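Local atomic coordinates of protein MJ1225 (PDB entry 3KH5), a protein that probably senses cellular energy state by binding adenine nucleotides (AMP and ADP) in its CBS repeats, as a putative archaeal homologue of the AMPK gamma subunit. Residues Gly50-Met55 / Arg87-Glu92; Val158-Pro163 / Arg181-Ser186; Ile234-Gly239 / Leu257-Glu262. All coordinates share one frame; numbering follows the deposited sequence.

Interaction 1 (Gly50-Met55 / Arg87-Glu92); sequences GIITSM and REIMEE. With ADP (adenosine-5'-diphosphate), chain D; AMP (adenosine monophosphate), chain F.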
loop_
_atom_site.group_PDB
_atom_site.type_symbol
_atom_site.label_atom_id
_atom_site.label_comp_id
_atom_site.label_asym_id
_atom_site.label_seq_id
_atom_site.Cartn_x
_atom_site.Cartn_y
_atom_site.Cartn_z
ATOM N N GLY A 50 2.559 0.231 -17.015
ATOM C CA GLY A 50 1.912 0.905 -15.891
ATOM C C GLY A 50 1.942 0.072 -14.628
ATOM O O GLY A 50 2.470 -1.042 -14.626
ATOM N N ILE A 51 1.386 0.623 -13.553
ATOM C CA ILE A 51 1.237 -0.082 -12.282
ATOM C C ILE A 51 0.027 0.500 -11.545
ATOM O O ILE A 51 -0.250 1.698 -11.647
ATOM C CB ILE A 51 2.539 -0.012 -11.426
ATOM C CG1 ILE A 51 2.473 -0.971 -10.228
ATOM C CG2 ILE A 51 2.859 1.431 -11.003
ATOM C CD1 ILE A 51 3.838 -1.359 -9.665
ATOM N N ILE A 52 -0.705 -0.349 -10.832
ATOM C CA ILE A 52 -1.897 0.079 -10.105
ATOM C C ILE A 52 -1.901 -0.584 -8.735
ATOM O O ILE A 52 -1.724 -1.803 -8.628
ATOM C CB ILE A 52 -3.201 -0.231 -10.908
ATOM C CG1 ILE A 52 -4.435 0.373 -10.229
ATOM C CG2 ILE A 52 -3.380 -1.737 -11.160
ATOM C CD1 ILE A 52 -4.813 1.746 -10.783
ATOM N N THR A 53 -2.051 0.223 -7.689
ATOM C CA THR A 53 -2.065 -0.282 -6.320
ATOM C C THR A 53 -3.354 0.164 -5.648
ATOM O O THR A 53 -4.147 0.900 -6.243
ATOM C CB THR A 53 -0.881 0.256 -5.489
ATOM O OG1 THR A 53 -1.102 1.640 -5.186
ATOM C CG2 THR A 53 0.455 0.093 -6.231
ATOM N N SER A 54 -3.551 -0.259 -4.402
ATOM C CA SER A 54 -4.742 0.117 -3.642
ATOM C C SER A 54 -4.821 1.618 -3.391
ATOM O O SER A 54 -5.910 2.162 -3.221
ATOM C CB SER A 54 -4.812 -0.650 -2.319
ATOM O OG SER A 54 -3.637 -0.470 -1.553
ATOM N N MET A 55 -3.664 2.276 -3.363
ATOM C CA MET A 55 -3.604 3.725 -3.191
ATOM C C MET A 55 -4.193 4.469 -4.376
ATOM O O MET A 55 -4.846 5.495 -4.200
ATOM C CB MET A 55 -2.171 4.182 -2.940
ATOM C CG MET A 55 -1.825 4.175 -1.475
ATOM S SD MET A 55 -2.608 5.571 -0.656
ATOM C CE MET A 55 -3.516 4.646 0.594
ATOM N N ARG A 87 -6.176 1.715 -17.581
ATOM C CA ARG A 87 -5.254 2.721 -18.117
ATOM C C ARG A 87 -5.675 4.146 -17.729
ATOM O O ARG A 87 -4.824 5.041 -17.651
ATOM C CB ARG A 87 -5.052 2.574 -19.638
ATOM C CG ARG A 87 -6.142 3.190 -20.489
ATOM C CD ARG A 87 -6.060 2.749 -21.936
ATOM N NE ARG A 87 -7.327 3.020 -22.609
ATOM C CZ ARG A 87 -7.695 2.515 -23.783
ATOM N NH1 ARG A 87 -6.890 1.696 -24.453
ATOM N NH2 ARG A 87 -8.880 2.834 -24.291
ATOM N N GLU A 88 -6.962 4.354 -17.443
ATOM C CA GLU A 88 -7.441 5.673 -17.018
ATOM C C GLU A 88 -6.906 6.121 -15.652
ATOM O O GLU A 88 -6.812 7.324 -15.398
ATOM C CB GLU A 88 -8.976 5.757 -17.032
ATOM C CG GLU A 88 -9.614 5.791 -18.429
ATOM C CD GLU A 88 -9.428 7.113 -19.181
ATOM O OE1 GLU A 88 -9.112 8.149 -18.551
ATOM O OE2 GLU A 88 -9.611 7.108 -20.418
ATOM N N ILE A 89 -6.561 5.170 -14.782
ATOM C CA ILE A 89 -6.127 5.504 -13.414
ATOM C C ILE A 89 -4.780 4.912 -12.972
ATOM O O ILE A 89 -4.335 5.160 -11.847
ATOM C CB ILE A 89 -7.226 5.186 -12.342
ATOM C CG1 ILE A 89 -7.504 3.678 -12.241
ATOM C CG2 ILE A 89 -8.502 5.991 -12.608
ATOM C CD1 ILE A 89 -8.186 3.262 -10.939
ATOM N N MET A 90 -4.136 4.137 -13.839
ATOM C CA MET A 90 -2.833 3.570 -13.505
ATOM C C MET A 90 -1.740 4.641 -13.493
ATOM O O MET A 90 -1.853 5.672 -14.167
ATOM C CB MET A 90 -2.468 2.439 -14.473
ATOM C CG MET A 90 -2.095 2.899 -15.883
ATOM S SD MET A 90 -1.768 1.513 -16.984
ATOM C CE MET A 90 -1.268 2.345 -18.493
ATOM N N GLU A 91 -0.688 4.395 -12.726
ATOM C CA GLU A 91 0.505 5.208 -12.851
ATOM C C GLU A 91 1.326 4.724 -14.042
ATOM O O GLU A 91 1.565 3.524 -14.192
ATOM C CB GLU A 91 1.296 5.182 -11.550
ATOM C CG GLU A 91 0.593 5.981 -10.445
ATOM C CD GLU A 91 0.579 7.471 -10.745
ATOM O OE1 GLU A 91 1.676 8.007 -11.029
ATOM O OE2 GLU A 91 -0.504 8.105 -10.692
ATOM N N GLU A 92 1.710 5.653 -14.913
ATOM C CA GLU A 92 2.614 5.349 -16.029
ATOM C C GLU A 92 4.013 5.837 -15.620
ATOM O O GLU A 92 4.170 6.324 -14.497
ATOM C CB GLU A 92 2.107 6.000 -17.323
ATOM C CG GLU A 92 0.632 5.679 -17.624
ATOM C CD GLU A 92 0.168 6.189 -18.978
ATOM O OE1 GLU A 92 -0.890 6.854 -19.037
ATOM O OE2 GLU A 92 0.860 5.927 -19.987
HETATM P PB ADP D . 4.244 2.036 -2.251
HETATM O O1B ADP D . 4.788 3.073 -1.329
HETATM O O2B ADP D . 3.685 0.744 -1.432
HETATM O O3B ADP D . 5.327 1.450 -3.301
HETATM P PA ADP D . 1.655 2.540 -2.508
HETATM O O1A ADP D . 1.091 3.667 -1.733
HETATM O O2A ADP D . 0.577 1.544 -3.217
HETATM O O3A ADP D . 3.085 2.566 -3.189
HETATM O "O5'" ADP D . 1.330 3.448 -3.847
HETATM C "C5'" ADP D . 1.481 4.899 -3.932
HETATM C "C4'" ADP D . 1.546 5.399 -5.409
HETATM O "O4'" ADP D . 2.848 5.011 -5.954
HETATM C "C3'" ADP D . 0.474 4.816 -6.355
HETATM O "O3'" ADP D . 0.024 5.851 -7.239
HETATM C "C2'" ADP D . 1.235 3.727 -7.118
HETATM O "O2'" ADP D . 0.691 3.499 -8.428
HETATM C "C1'" ADP D . 2.627 4.340 -7.218
HETATM N N9 ADP D . 3.668 3.285 -7.395
HETATM C C8 ADP D . 3.863 2.165 -6.687
HETATM N N7 ADP D . 4.916 1.505 -7.186
HETATM C C5 ADP D . 5.386 2.209 -8.210
HETATM C C6 ADP D . 6.437 2.047 -9.105
HETATM N N6 ADP D . 7.235 0.985 -9.036
HETATM N N1 ADP D . 6.631 2.987 -10.046
HETATM C C2 ADP D . 5.848 4.055 -10.136
HETATM N N3 ADP D . 4.839 4.239 -9.298
HETATM C C4 ADP D . 4.593 3.336 -8.337
HETATM P P AMP F . -14.126 13.799 -21.002
HETATM O O1P AMP F . -13.129 14.501 -21.844
HETATM O O2P AMP F . -13.670 12.284 -20.639
HETATM O O3P AMP F . -15.544 13.646 -21.760
HETATM O "O5'" AMP F . -14.451 14.561 -19.629
HETATM C "C5'" AMP F . -14.965 13.828 -18.522
HETATM C "C4'" AMP F . -14.841 14.614 -17.197
HETATM O "O4'" AMP F . -14.272 13.739 -16.173
HETATM C "C3'" AMP F . -13.934 15.852 -17.237
HETATM O "O3'" AMP F . -14.365 16.812 -16.259
HETATM C "C2'" AMP F . -12.561 15.282 -16.885
HETATM O "O2'" AMP F . -11.783 16.262 -16.186
HETATM C "C1'" AMP F . -12.881 14.118 -15.941
HETATM N N9 AMP F . -12.034 12.923 -16.191
HETATM C C8 AMP F . -12.075 12.130 -17.265
HETATM N N7 AMP F . -11.173 11.157 -17.131
HETATM C C5 AMP F . -10.562 11.327 -15.964
HETATM C C6 AMP F . -9.556 10.641 -15.294
HETATM N N6 AMP F . -9.003 9.560 -15.835
HETATM N N1 AMP F . -9.150 11.088 -14.091
HETATM C C2 AMP F . -9.696 12.168 -13.544
HETATM N N3 AMP F . -10.657 12.844 -14.160
HETATM C C4 AMP F . -11.109 12.449 -15.364
#
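I51 and E91 form one antiparallel hydrogen-bonded bridge, by which strand 48-53 of the first CBS repeat meets segment 87-92 of the second. Two backbone bonds prove the pairing: I51 N donates to E91 O at 3.0 Å, and E91 N returns to I51 O at 2.9 Å. The neighbouring strand residues, G50 and I52, bond instead to V40 and L38 of strand 37-41. I51 points away from the loop and lays CG2 against the adenine of ADP, 3.7 Å from C4. I52 reaches the other way: with CG1 anti to the backbone N (chi1 -173°), its CD1 meets I89 CG1 at 3.6 Å, the two side chains meeting at a slant. Beside them M90 CG lies between its own N and carbonyl carbon (chi1 72°), and SD comes over G50 CA at 3.9 Å; a CB on G50 would clash with SD as M90 is now turned. E91 CG sits 3.2 Å from ADP O2', and the bend at chi2 then turns the carboxylate away to a salt bridge with K66. At the strand's end T53 caps the following helix, weakly accepting from M55 N, and its OG1 donates to ADP O2A at 2.6 Å.

Interaction 2 (Val158-Pro163 / Arg181-Ser186); sequences VIVATP and RLPVVS. With ADP (adenosine-5'-diphosphate), chain E; AMP (adenosine monophosphate), chain C; SO4 (sulfate ion), chain G.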
loop_
_atom_site.group_PDB
_atom_site.type_symbol
_atom_site.label_atom_id
_atom_site.label_comp_id
_atom_site.label_asym_id
_atom_site.label_seq_id
_atom_site.Cartn_x
_atom_site.Cartn_y
_atom_site.Cartn_z
ATOM N N VAL A 158 3.717 11.990 13.256
ATOM C CA VAL A 158 2.758 11.032 12.715
ATOM C C VAL A 158 1.506 11.721 12.183
ATOM O O VAL A 158 0.890 12.542 12.870
ATOM C CB VAL A 158 2.338 9.969 13.766
ATOM C CG1 VAL A 158 1.683 8.767 13.090
ATOM C CG2 VAL A 158 3.532 9.520 14.586
ATOM N N ILE A 159 1.155 11.377 10.949
ATOM C CA ILE A 159 -0.132 11.737 10.366
ATOM C C ILE A 159 -1.150 10.660 10.730
ATOM O O ILE A 159 -0.884 9.458 10.613
ATOM C CB ILE A 159 -0.030 11.903 8.836
ATOM C CG1 ILE A 159 1.015 12.972 8.469
ATOM C CG2 ILE A 159 -1.399 12.204 8.224
ATOM C CD1 ILE A 159 0.564 14.443 8.660
ATOM N N VAL A 160 -2.327 11.112 11.135
ATOM C CA VAL A 160 -3.215 10.319 11.951
ATOM C C VAL A 160 -4.669 10.503 11.480
ATOM O O VAL A 160 -4.996 11.517 10.861
ATOM C CB VAL A 160 -2.958 10.744 13.440
ATOM C CG1 VAL A 160 -4.280 10.924 14.298
ATOM C CG2 VAL A 160 -1.958 9.812 14.120
ATOM N N ALA A 161 -5.520 9.508 11.728
ATOM C CA ALA A 161 -6.961 9.646 11.501
ATOM C C ALA A 161 -7.667 9.615 12.855
ATOM O O ALA A 161 -7.030 9.321 13.866
ATOM C CB ALA A 161 -7.467 8.530 10.600
ATOM N N THR A 162 -8.961 9.935 12.893
ATOM C CA THR A 162 -9.742 9.776 14.130
ATOM C C THR A 162 -10.955 8.860 13.912
ATOM O O THR A 162 -11.380 8.665 12.770
ATOM C CB THR A 162 -10.171 11.133 14.762
ATOM O OG1 THR A 162 -11.090 11.812 13.900
ATOM C CG2 THR A 162 -8.966 12.027 15.051
ATOM N N PRO A 163 -11.507 8.284 15.005
ATOM C CA PRO A 163 -12.609 7.313 14.878
ATOM C C PRO A 163 -13.837 7.864 14.138
ATOM O O PRO A 163 -14.575 7.102 13.500
ATOM C CB PRO A 163 -12.969 6.980 16.334
ATOM C CG PRO A 163 -11.762 7.368 17.137
ATOM C CD PRO A 163 -11.118 8.507 16.413
ATOM N N ARG A 181 -1.016 3.590 5.535
ATOM C CA ARG A 181 -1.499 3.255 6.882
ATOM C C ARG A 181 -1.494 4.462 7.829
ATOM O O ARG A 181 -0.477 5.149 8.006
ATOM C CB ARG A 181 -0.743 2.060 7.495
ATOM C CG ARG A 181 0.369 1.469 6.596
ATOM C CD ARG A 181 0.141 0.147 5.850
ATOM N NE ARG A 181 1.447 0.001 5.220
ATOM C CZ ARG A 181 1.928 -0.999 4.465
ATOM N NH1 ARG A 181 1.221 -2.136 4.181
ATOM N NH2 ARG A 181 3.190 -0.850 3.996
ATOM N N LEU A 182 -2.659 4.708 8.422
ATOM C CA LEU A 182 -2.830 5.778 9.389
ATOM C C LEU A 182 -3.237 5.189 10.733
ATOM O O LEU A 182 -4.200 4.419 10.808
ATOM C CB LEU A 182 -3.887 6.784 8.909
ATOM C CG LEU A 182 -3.687 7.475 7.550
ATOM C CD1 LEU A 182 -4.869 8.381 7.232
ATOM C CD2 LEU A 182 -2.381 8.267 7.486
ATOM N N PRO A 183 -2.489 5.526 11.797
ATOM C CA PRO A 183 -2.979 5.197 13.132
ATOM C C PRO A 183 -4.256 5.988 13.418
ATOM O O PRO A 183 -4.375 7.140 12.980
ATOM C CB PRO A 183 -1.845 5.666 14.051
ATOM C CG PRO A 183 -0.635 5.755 13.177
ATOM C CD PRO A 183 -1.149 6.142 11.829
ATOM N N VAL A 184 -5.214 5.370 14.105
ATOM C CA VAL A 184 -6.425 6.081 14.507
ATOM C C VAL A 184 -6.242 6.468 15.973
ATOM O O VAL A 184 -5.935 5.622 16.816
ATOM C CB VAL A 184 -7.714 5.251 14.269
ATOM C CG1 VAL A 184 -8.951 6.107 14.477
ATOM C CG2 VAL A 184 -7.720 4.648 12.859
ATOM N N VAL A 185 -6.392 7.758 16.253
ATOM C CA VAL A 185 -6.057 8.325 17.557
ATOM C C VAL A 185 -7.259 9.097 18.090
ATOM O O VAL A 185 -7.922 9.812 17.339
ATOM C CB VAL A 185 -4.807 9.247 17.452
ATOM C CG1 VAL A 185 -4.560 10.005 18.754
ATOM C CG2 VAL A 185 -3.575 8.432 17.077
ATOM N N SER A 186 -7.541 8.935 19.380
ATOM C CA SER A 186 -8.643 9.630 20.040
ATOM C C SER A 186 -8.155 10.131 21.394
ATOM O O SER A 186 -7.714 9.329 22.222
ATOM C CB SER A 186 -9.825 8.673 20.224
ATOM O OG SER A 186 -10.961 9.350 20.744
HETATM P PB ADP E . 3.228 3.335 4.354
HETATM O O1B ADP E . 3.352 1.854 4.354
HETATM O O2B ADP E . 2.112 3.869 5.443
HETATM O O3B ADP E . 2.768 3.953 2.931
HETATM P PA ADP E . 5.963 4.115 3.900
HETATM O O1A ADP E . 6.900 2.973 4.030
HETATM O O2A ADP E . 5.533 4.451 2.383
HETATM O O3A ADP E . 4.619 3.986 4.793
HETATM O "O5'" ADP E . 6.548 5.417 4.604
HETATM C "C5'" ADP E . 7.672 6.170 4.112
HETATM C "C4'" ADP E . 8.139 7.064 5.291
HETATM O "O4'" ADP E . 6.970 7.797 5.784
HETATM C "C3'" ADP E . 8.683 6.245 6.476
HETATM O "O3'" ADP E . 9.744 6.968 7.110
HETATM C "C2'" ADP E . 7.482 6.123 7.419
HETATM O "O2'" ADP E . 7.895 6.014 8.791
HETATM C "C1'" ADP E . 6.723 7.438 7.174
HETATM N N9 ADP E . 5.254 7.262 7.452
HETATM C C8 ADP E . 4.479 6.229 7.099
HETATM N N7 ADP E . 3.233 6.428 7.534
HETATM C C5 ADP E . 3.204 7.590 8.170
HETATM C C6 ADP E . 2.203 8.307 8.819
HETATM N N6 ADP E . 0.958 7.836 8.891
HETATM N N1 ADP E . 2.518 9.491 9.372
HETATM C C2 ADP E . 3.758 9.967 9.307
HETATM N N3 ADP E . 4.731 9.305 8.692
HETATM C C4 ADP E . 4.486 8.119 8.117
HETATM P P AMP C . -1.871 -3.665 4.704
HETATM O O1P AMP C . -1.611 -4.641 3.615
HETATM O O2P AMP C . -2.299 -2.227 4.107
HETATM O O3P AMP C . -0.550 -3.371 5.597
HETATM O "O5'" AMP C . -3.045 -4.099 5.707
HETATM C "C5'" AMP C . -3.715 -5.382 5.644
HETATM C "C4'" AMP C . -4.565 -5.581 6.901
HETATM O "O4'" AMP C . -3.623 -5.547 8.012
HETATM C "C3'" AMP C . -5.488 -4.356 7.038
HETATM O "O3'" AMP C . -6.791 -4.752 7.515
HETATM C "C2'" AMP C . -4.783 -3.504 8.091
HETATM O "O2'" AMP C . -5.743 -2.772 8.862
HETATM C "C1'" AMP C . -4.078 -4.558 8.949
HETATM N N9 AMP C . -2.889 -4.013 9.667
HETATM C C8 AMP C . -1.882 -3.312 9.134
HETATM N N7 AMP C . -1.002 -2.995 10.083
HETATM C C5 AMP C . -1.454 -3.498 11.227
HETATM C C6 AMP C . -0.975 -3.491 12.527
HETATM N N6 AMP C . 0.171 -2.877 12.816
HETATM N N1 AMP C . -1.688 -4.113 13.485
HETATM C C2 AMP C . -2.833 -4.730 13.204
HETATM N N3 AMP C . -3.317 -4.755 11.970
HETATM C C4 AMP C . -2.651 -4.150 10.968
HETATM S S SO4 G . -13.792 11.608 16.778
HETATM O O1 SO4 G . -12.845 12.613 16.295
HETATM O O2 SO4 G . -15.142 12.161 16.775
HETATM O O3 SO4 G . -13.757 10.440 15.909
HETATM O O4 SO4 G . -13.430 11.195 18.131
#
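A161 is joined to strand 181-186 on both sides of V184: A161 N donates to P183 O at 2.9 Å with an almost straight N-H...O angle of 171°, and V185 N donates back to A161 O. Side chains pack beside this bridge. V160 and V185 cross at about a right angle, CG1 of V160 on CB of V185 at 3.6 Å, while I159 and L182 lie side by side and point the same way. The strand begins with R181, which turns from the loop into the phosphates. Its CB lies 4.0 Å from ADP O2B, and CG nearly eclipses the backbone N (chi1 1°), a probably strained torsion that brings it to 3.2 Å from the same ADP O2B. CD then passes AMP O3P at 3.6 Å. NE donates to ADP O1B at 2.8 Å, and NH2 grips the same oxygen at 2.7 Å, a two-pronged hold along one edge of the guanidinium. NH1 turns to the other nucleotide and donates to AMP O3P at 2.6 Å. One cation thus bridges two phosphate groups and probably offsets part of their mutual repulsion. At the opposite end of the same ADP, I159 N donates to adenine N1, while N6 donates to both I159 O and R181 O. Adenine held by main-chain atoms and phosphates by a strand arginine together make a CBS-domain nucleotide site.

Interaction 3 (Ile234-Gly239 / Leu257-Glu262); sequences ITAKEG and LPVVDE. With AMP (adenosine monophosphate), chain C.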
loop_
_atom_site.group_PDB
_atom_site.type_symbol
_atom_site.label_atom_id
_atom_site.label_comp_id
_atom_site.label_asym_id
_atom_site.label_seq_id
_atom_site.Cartn_x
_atom_site.Cartn_y
_atom_site.Cartn_z
ATOM N N ILE A 234 -1.089 -4.138 16.265
ATOM C CA ILE A 234 0.253 -4.581 16.618
ATOM C C ILE A 234 1.142 -3.340 16.637
ATOM O O ILE A 234 1.282 -2.648 15.621
ATOM C CB ILE A 234 0.787 -5.633 15.622
ATOM C CG1 ILE A 234 -0.096 -6.888 15.658
ATOM C CG2 ILE A 234 2.241 -5.988 15.939
ATOM C CD1 ILE A 234 0.016 -7.769 14.436
ATOM N N THR A 235 1.722 -3.061 17.803
ATOM C CA THR A 235 2.472 -1.831 18.048
ATOM C C THR A 235 3.932 -2.124 18.378
ATOM O O THR A 235 4.282 -3.258 18.713
ATOM C CB THR A 235 1.859 -1.033 19.225
ATOM O OG1 THR A 235 1.951 -1.802 20.431
ATOM C CG2 THR A 235 0.403 -0.700 18.954
ATOM N N ALA A 236 4.782 -1.107 18.270
ATOM C CA ALA A 236 6.142 -1.183 18.791
ATOM C C ALA A 236 6.270 -0.194 19.946
ATOM O O ALA A 236 5.349 0.588 20.199
ATOM C CB ALA A 236 7.156 -0.879 17.695
ATOM N N LYS A 237 7.383 -0.242 20.669
ATOM C CA LYS A 237 7.664 0.762 21.691
ATOM C C LYS A 237 9.153 1.062 21.704
ATOM O O LYS A 237 9.961 0.219 21.310
ATOM C CB LYS A 237 7.151 0.337 23.084
ATOM C CG LYS A 237 7.690 -0.999 23.611
ATOM C CD LYS A 237 7.430 -1.201 25.112
ATOM C CE LYS A 237 6.061 -1.822 25.404
ATOM N NZ LYS A 237 5.003 -0.782 25.681
ATOM N N GLU A 238 9.510 2.270 22.134
ATOM C CA GLU A 238 10.910 2.660 22.243
ATOM C C GLU A 238 11.660 1.625 23.068
ATOM O O GLU A 238 11.149 1.140 24.089
ATOM C CB GLU A 238 11.047 4.057 22.852
ATOM C CG GLU A 238 10.760 5.179 21.859
ATOM C CD GLU A 238 10.911 6.565 22.458
ATOM O OE1 GLU A 238 10.134 6.912 23.374
ATOM O OE2 GLU A 238 11.798 7.315 22.000
ATOM N N GLY A 239 12.854 1.267 22.607
ATOM C CA GLY A 239 13.633 0.229 23.266
ATOM C C GLY A 239 13.585 -1.128 22.581
ATOM O O GLY A 239 14.469 -1.957 22.804
ATOM N N LEU A 257 4.048 -0.467 12.085
ATOM C CA LEU A 257 3.607 -0.533 13.478
ATOM C C LEU A 257 3.623 0.867 14.101
ATOM O O LEU A 257 4.643 1.560 14.041
ATOM C CB LEU A 257 4.487 -1.486 14.304
ATOM C CG LEU A 257 4.478 -3.004 14.074
ATOM C CD1 LEU A 257 5.004 -3.386 12.691
ATOM C CD2 LEU A 257 5.312 -3.700 15.146
ATOM N N PRO A 258 2.482 1.302 14.674
ATOM C CA PRO A 258 2.457 2.509 15.497
ATOM C C PRO A 258 3.347 2.288 16.718
ATOM O O PRO A 258 3.351 1.192 17.280
ATOM C CB PRO A 258 0.984 2.616 15.918
ATOM C CG PRO A 258 0.239 1.886 14.850
ATOM C CD PRO A 258 1.133 0.738 14.492
ATOM N N VAL A 259 4.121 3.302 17.093
ATOM C CA VAL A 259 4.968 3.230 18.282
ATOM C C VAL A 259 4.221 3.911 19.424
ATOM O O VAL A 259 3.822 5.077 19.312
ATOM C CB VAL A 259 6.362 3.873 18.054
ATOM C CG1 VAL A 259 7.293 3.593 19.227
ATOM C CG2 VAL A 259 6.977 3.371 16.752
ATOM N N VAL A 260 4.007 3.169 20.506
ATOM C CA VAL A 260 3.201 3.665 21.617
ATOM C C VAL A 260 3.863 3.588 22.988
ATOM O O VAL A 260 4.825 2.842 23.216
ATOM C CB VAL A 260 1.802 2.969 21.710
ATOM C CG1 VAL A 260 0.995 3.185 20.434
ATOM C CG2 VAL A 260 1.945 1.478 22.031
ATOM N N ASP A 261 3.285 4.385 23.888
ATOM C CA ASP A 261 3.518 4.368 25.323
ATOM C C ASP A 261 2.903 3.127 25.929
ATOM O O ASP A 261 2.139 2.411 25.267
ATOM C CB ASP A 261 2.777 5.551 25.953
ATOM C CG ASP A 261 3.656 6.755 26.178
ATOM O OD1 ASP A 261 3.215 7.676 26.900
ATOM O OD2 ASP A 261 4.788 6.793 25.644
ATOM N N GLU A 262 3.198 2.888 27.203
ATOM C CA GLU A 262 2.441 1.907 27.962
ATOM C C GLU A 262 1.018 2.438 28.172
ATOM O O GLU A 262 0.088 1.656 28.383
ATOM C CB GLU A 262 3.115 1.595 29.303
ATOM C CG GLU A 262 2.744 0.231 29.896
ATOM C CD GLU A 262 3.801 -0.847 29.648
ATOM O OE1 GLU A 262 4.388 -0.897 28.539
ATOM O OE2 GLU A 262 4.036 -1.657 30.571
HETATM P P AMP C . -1.871 -3.665 4.704
HETATM O O1P AMP C . -1.611 -4.641 3.615
HETATM O O2P AMP C . -2.299 -2.227 4.107
HETATM O O3P AMP C . -0.550 -3.371 5.597
HETATM O "O5'" AMP C . -3.045 -4.099 5.707
HETATM C "C5'" AMP C . -3.715 -5.382 5.644
HETATM C "C4'" AMP C . -4.565 -5.581 6.901
HETATM O "O4'" AMP C . -3.623 -5.547 8.012
HETATM C "C3'" AMP C . -5.488 -4.356 7.038
HETATM O "O3'" AMP C . -6.791 -4.752 7.515
HETATM C "C2'" AMP C . -4.783 -3.504 8.091
HETATM O "O2'" AMP C . -5.743 -2.772 8.862
HETATM C "C1'" AMP C . -4.078 -4.558 8.949
HETATM N N9 AMP C . -2.889 -4.013 9.667
HETATM C C8 AMP C . -1.882 -3.312 9.134
HETATM N N7 AMP C . -1.002 -2.995 10.083
HETATM C C5 AMP C . -1.454 -3.498 11.227
HETATM C C6 AMP C . -0.975 -3.491 12.527
HETATM N N6 AMP C . 0.171 -2.877 12.816
HETATM N N1 AMP C . -1.688 -4.113 13.485
HETATM C C2 AMP C . -2.833 -4.730 13.204
HETATM N N3 AMP C . -3.317 -4.755 11.970
HETATM C C4 AMP C . -2.651 -4.150 10.968
HETATM O O HOH W 1 7.588 3.794 23.520
#
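A236 and V259 meet in a single backbone bridge, a partly buried contact in the fourth CBS repeat between the loop before helix 242-252 and strand 256-260. Two bonds of equal length define it: A236 N to P258 O and V260 N to A236 O, both 2.9 Å, each donor tilted by 20° or more from the carbonyl plane. Apolar groups fill in next to the bridge. I234 and L257 cross obliquely, CG2 of I234 lying 3.9 Å from L257 CD2, and helix 242-252 packs on both through I248, I245 and M249. T235 and V260 stand at about a right angle; with V260 CG1 anti to the carbonyl carbon (chi1 -60°), CG2 falls between N and the carbonyl carbon and touches T235 OG1 at 3.6 Å. Farther along, K237 passes CB by V260 O at 3.4 Å, then bends at chi3 (87°) and chi4 to bring NZ to E262 OE1. This salt bridge, 2.9 Å long, meets the carboxylate oxygen nearly along its C-O axis. A methionine in place of K237 would probably leave E262 OE1 without its charged mate and the turn after the strand less firmly tied to the loop. A water spans the same end, accepting from E238 N and donating to V260 O, while the E238 carboxylate pairs with K267. At the other end I234 N donates to N1 of AMP at 2.8 Å, and N6 of AMP donates to I234 O. The chemistry is therefore graded along the contact: main-chain atoms of I234 meet the polar edge atoms N1 and N6 of the adenine, apolar packing backs them, and the ion pair lies at the end remote from the base.

Overall arrangement
The contacts come in chain order 1, 2, 3 without overlap. Centre to centre, interactions 2 and 3 are about 14 Å apart on the same side of the chain's centre; interaction 1 is on the opposite side, about 26 Å and 33 Å from them. Interaction 2 lies within the third CBS repeat and interaction 3 within the fourth, and the two repeats meet where V158, P183 and V185 pack on strand 266-271 and T235, P258 and V260 on strand 189-195; one AMP is held by R181 and I234. Interaction 1 approaches that half through S54, bonded to S196, and M55, touching R180. This two-sided arrangement, with nucleotides between paired repeats, is consistent with a gamma-AMPK-like nucleotide sensor.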